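Local structure of putative hydrolase (Campylobacter jejuni, 3D6L) at residues 28-31 / 32-35; 43-46 / 47-51. The protein is a hexameric hotdog-fold thioesterase that probably hydrolyses long-chain fatty acyl-CoA thioesters to free fatty acid and coenzyme A. One frame throughout, in Å; residues are numbered along the deposited sequence.

Interaction 1 (28-31 / 32-35)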
# COMPACT_ATOMS: atom_id res chain seq x y z
N TRP A 28 -5.86 -9.23 -5.83
CA TRP A 28 -4.98 -9.61 -4.73
C TRP A 28 -4.75 -11.12 -4.74
O TRP A 28 -3.62 -11.57 -4.55
CB TRP A 28 -5.55 -9.15 -3.38
CG TRP A 28 -4.72 -9.54 -2.17
CD1 TRP A 28 -3.70 -8.82 -1.62
CD2 TRP A 28 -4.86 -10.73 -1.37
NE1 TRP A 28 -3.19 -9.49 -0.52
CE2 TRP A 28 -3.88 -10.66 -0.35
CE3 TRP A 28 -5.70 -11.84 -1.43
CZ2 TRP A 28 -3.72 -11.67 0.61
CZ3 TRP A 28 -5.55 -12.85 -0.47
CH2 TRP A 28 -4.57 -12.75 0.53
N ILE A 29 -5.81 -11.91 -4.97
CA ILE A 29 -5.66 -13.37 -5.01
C ILE A 29 -4.76 -13.79 -6.16
O ILE A 29 -3.83 -14.58 -5.99
CB ILE A 29 -7.00 -14.13 -5.15
CG1 ILE A 29 -8.02 -13.65 -4.12
CG2 ILE A 29 -6.76 -15.62 -4.97
CD1 ILE A 29 -9.42 -14.20 -4.36
N LEU A 30 -5.05 -13.24 -7.33
CA LEU A 30 -4.25 -13.49 -8.53
C LEU A 30 -2.77 -13.15 -8.37
O LEU A 30 -1.92 -13.77 -9.01
CB LEU A 30 -4.86 -12.72 -9.71
CG LEU A 30 -5.66 -13.52 -10.74
CD1 LEU A 30 -6.26 -14.79 -10.17
CD2 LEU A 30 -6.75 -12.66 -11.33
N SER A 31 -2.47 -12.16 -7.52
CA SER A 31 -1.09 -11.80 -7.16
C SER A 31 -0.44 -12.95 -6.40
O SER A 31 0.69 -13.35 -6.71
CB SER A 31 -1.06 -10.54 -6.30
OG SER A 31 -1.70 -9.45 -6.95
N GLN A 32 -1.16 -13.46 -5.40
CA GLN A 32 -0.72 -14.63 -4.64
C GLN A 32 -0.48 -15.84 -5.54
O GLN A 32 0.50 -16.57 -5.36
CB GLN A 32 -1.74 -14.99 -3.55
CG GLN A 32 -2.25 -13.81 -2.70
CD GLN A 32 -1.16 -12.79 -2.31
OE1 GLN A 32 -0.08 -13.15 -1.82
NE2 GLN A 32 -1.47 -11.50 -2.53
N ILE A 33 -1.37 -16.03 -6.51
CA ILE A 33 -1.27 -17.15 -7.46
C ILE A 33 -0.02 -17.02 -8.32
O ILE A 33 0.76 -17.97 -8.44
CB ILE A 33 -2.54 -17.28 -8.32
CG1 ILE A 33 -3.71 -17.78 -7.45
CG2 ILE A 33 -2.31 -18.20 -9.52
CD1 ILE A 33 -5.09 -17.59 -8.05
N ASP A 34 0.18 -15.83 -8.88
CA ASP A 34 1.33 -15.57 -9.73
C ASP A 34 2.63 -15.81 -8.97
O ASP A 34 3.54 -16.47 -9.47
CB ASP A 34 1.27 -14.15 -10.30
CG ASP A 34 2.21 -13.95 -11.48
OD1 ASP A 34 2.78 -14.95 -11.97
OD2 ASP A 34 2.39 -12.80 -11.92
N LEU A 35 2.71 -15.31 -7.74
CA LEU A 35 3.90 -15.49 -6.90
C LEU A 35 4.14 -16.93 -6.44
O LEU A 35 5.28 -17.41 -6.45
CB LEU A 35 3.85 -14.55 -5.70
CG LEU A 35 4.07 -13.06 -5.96
CD1 LEU A 35 3.81 -12.25 -4.69
CD2 LEU A 35 5.48 -12.77 -6.53

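Interaction 2 (43-46 / 47-51)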
# COMPACT_ATOMS: atom_id res chain seq x y z
N GLU A 43 11.90 -24.00 -8.91
CA GLU A 43 12.48 -25.31 -8.61
C GLU A 43 13.12 -25.95 -9.86
O GLU A 43 14.01 -26.81 -9.76
CB GLU A 43 11.44 -26.26 -8.04
CG GLU A 43 11.15 -26.05 -6.56
CD GLU A 43 9.90 -26.79 -6.11
OE1 GLU A 43 9.49 -26.60 -4.93
OE2 GLU A 43 9.31 -27.54 -6.93
N LEU A 44 12.64 -25.53 -11.03
CA LEU A 44 13.21 -25.99 -12.30
C LEU A 44 14.09 -24.93 -12.94
O LEU A 44 14.73 -25.19 -13.95
CB LEU A 44 12.09 -26.42 -13.25
CG LEU A 44 11.59 -27.82 -12.95
CD1 LEU A 44 10.10 -27.92 -13.18
CD2 LEU A 44 12.34 -28.83 -13.79
N SER A 45 14.11 -23.74 -12.34
CA SER A 45 14.84 -22.60 -12.87
C SER A 45 15.13 -21.59 -11.75
O SER A 45 14.48 -20.54 -11.67
CB SER A 45 14.03 -21.93 -13.98
OG SER A 45 14.63 -20.73 -14.41
N PRO A 46 16.12 -21.91 -10.89
CA PRO A 46 16.41 -21.22 -9.62
C PRO A 46 16.56 -19.69 -9.68
O PRO A 46 16.02 -19.00 -8.81
CB PRO A 46 17.72 -21.87 -9.16
CG PRO A 46 17.69 -23.23 -9.79
CD PRO A 46 17.08 -23.00 -11.13
N GLU A 47 17.28 -19.17 -10.68
CA GLU A 47 17.57 -17.73 -10.77
C GLU A 47 16.35 -16.83 -10.97
O GLU A 47 16.15 -15.89 -10.21
CB GLU A 47 18.60 -17.42 -11.86
CG GLU A 47 20.05 -17.60 -11.42
CD GLU A 47 20.62 -18.95 -11.83
OE1 GLU A 47 19.83 -19.93 -11.98
OE2 GLU A 47 21.86 -19.04 -12.02
N ARG A 48 15.57 -17.12 -12.01
CA ARG A 48 14.46 -16.24 -12.40
C ARG A 48 13.48 -16.95 -13.34
O ARG A 48 13.87 -17.76 -14.18
CB ARG A 48 15.01 -14.98 -13.08
CG ARG A 48 14.02 -13.83 -13.23
CD ARG A 48 14.54 -12.75 -14.15
NE ARG A 48 13.45 -11.90 -14.61
CZ ARG A 48 13.59 -10.78 -15.32
NH1 ARG A 48 14.79 -10.35 -15.68
NH2 ARG A 48 12.52 -10.09 -15.67
N VAL A 49 12.20 -16.64 -13.18
CA VAL A 49 11.21 -16.99 -14.19
C VAL A 49 10.40 -15.74 -14.53
O VAL A 49 10.25 -14.84 -13.69
CB VAL A 49 10.29 -18.17 -13.76
CG1 VAL A 49 11.09 -19.49 -13.64
CG2 VAL A 49 9.55 -17.86 -12.45
N VAL A 50 9.91 -15.65 -15.77
CA VAL A 50 8.95 -14.60 -16.06
C VAL A 50 7.62 -15.25 -16.43
O VAL A 50 7.60 -16.27 -17.11
CB VAL A 50 9.44 -13.50 -17.09
CG1 VAL A 50 10.96 -13.35 -17.06
CG2 VAL A 50 8.95 -13.75 -18.50
N THR A 51 6.53 -14.66 -15.95
CA THR A 51 5.20 -15.19 -16.20
C THR A 51 4.76 -14.86 -17.63
O THR A 51 4.73 -13.70 -18.01
CB THR A 51 4.17 -14.61 -15.20
OG1 THR A 51 4.76 -14.53 -13.89
CG2 THR A 51 2.93 -15.48 -15.13

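Interaction 1 (28-31 / 32-35)
Trp28 and Gln32 meet one turn apart on helix 26-42, the long helix that the sheet of the hotdog fold wraps around. Residues 28-31 and 32-35 form one continuous stretch of alpha-helix. Its i to i+4 ladder runs from Gln32 N to Trp28 O, Ile33 N to Ile29 O, Asp34 N to Leu30 O and Leu35 N to Ser31 O. The Asp34 N to Leu30 O bond is 2.9 Å long.

The Gln32 side chain folds back along the helix onto Trp28. Its chain bends at chi2 (-41°), which turns the amide toward the preceding turn. There Gln32 NE2 donates to Trp28 O at 3.0 Å, with an N-H...O angle of 144°. Trp28 O therefore accepts two bonds from one residue, and the backbone N and the side-chain NE2 arrive from opposite faces of its carbonyl plane.

The same bend lays Gln32 over one face of the indole. Gln32 CG sits 4.0 Å from the centroid of the Trp28 six-membered ring, almost on the normal, as a CH-pi contact. The amide plane is inclined 34° to the ring. Leu9 and Ile11 of strand 9-12 also touch Gln32.

The apolar side of the helix faces the sheet. Ile33 rests on Thr106, Ala108 and Val110 of strand 100-115. Leu30 touches Val57 of strand 48-58 and, across the interface, Met54 of the second subunit. Within the helix, Ile33 CD1 lies 3.7 Å from Leu30 CD1 and 4.0 Å from Ile29 CG2.

Interaction 2 (43-46 / 47-51)
Ser45 and Arg48 join across a tight local turn, a side-chain to backbone contact where the chain leaves helix 26-42 and enters strand 48-58 of the hotdog sheet. Residues 43-46 have no regular structure. Pro46 and Glu47 carry the chain round the bend, both with helical backbone angles, and from Arg48 on the backbone is extended.

The bond across the turn runs from Ser45 OG to Arg48 O over 3.1 Å. The hydroxyl is swung away from its own backbone N (chi1 173°), which carries it across to Arg48 O. It approaches from above the carbonyl plane of Arg48, 40° out of it, rather than along a lone pair. Val49 closes in beside this bond. Its CG1 methyl lies 3.8 Å from Ser45 CB and equally far from Ser45 OG.

Pro46 and Glu47 touch on the outer side of the turn. The bent Glu47 chain brings OE1 to 4.0 Å from Pro46 CB, a plain van der Waals approach. The carboxylate has its charged partner in Arg117, which salt-bridges Glu47 OE2. Pro46 also packs on Leu128 of helix 126-130, and both turn residues touch Gly98 of the third subunit.

Backbone hydrogen bonds between Arg48 and Val115 pair the new strand with strand 100-115. The Ser45 hydroxyl thus ties the loop to the Arg48 carbonyl, just where the chain passes into the sheet. The donor lies off the carbonyl plane, so the bond is probably less directional than one on a lone pair, yet it gives the hydroxyl of the buried Ser45 a backbone acceptor.

Interactions 1 and 2 follow each other along the chain, the first on helix 26-42 and the second where the chain turns from that helix into strand 48-58. Their centres are 16 Å apart. They nevertheless touch: Asp34 OD1 of interaction 1 lies 2.8 Å from Thr51 OG1 of interaction 2, a probable hydrogen bond that links the helix directly to the strand after it. Tyr112 of strand 100-115 joins the two as well, hydrogen-bonded through its OH to Asp34 O and packing on Thr51. Both contacts also reach the second subunit, where Gly26 packs on Asp34 and Phe59 on Thr51. The helix-strand link therefore lies close to a subunit interface of the hexamer.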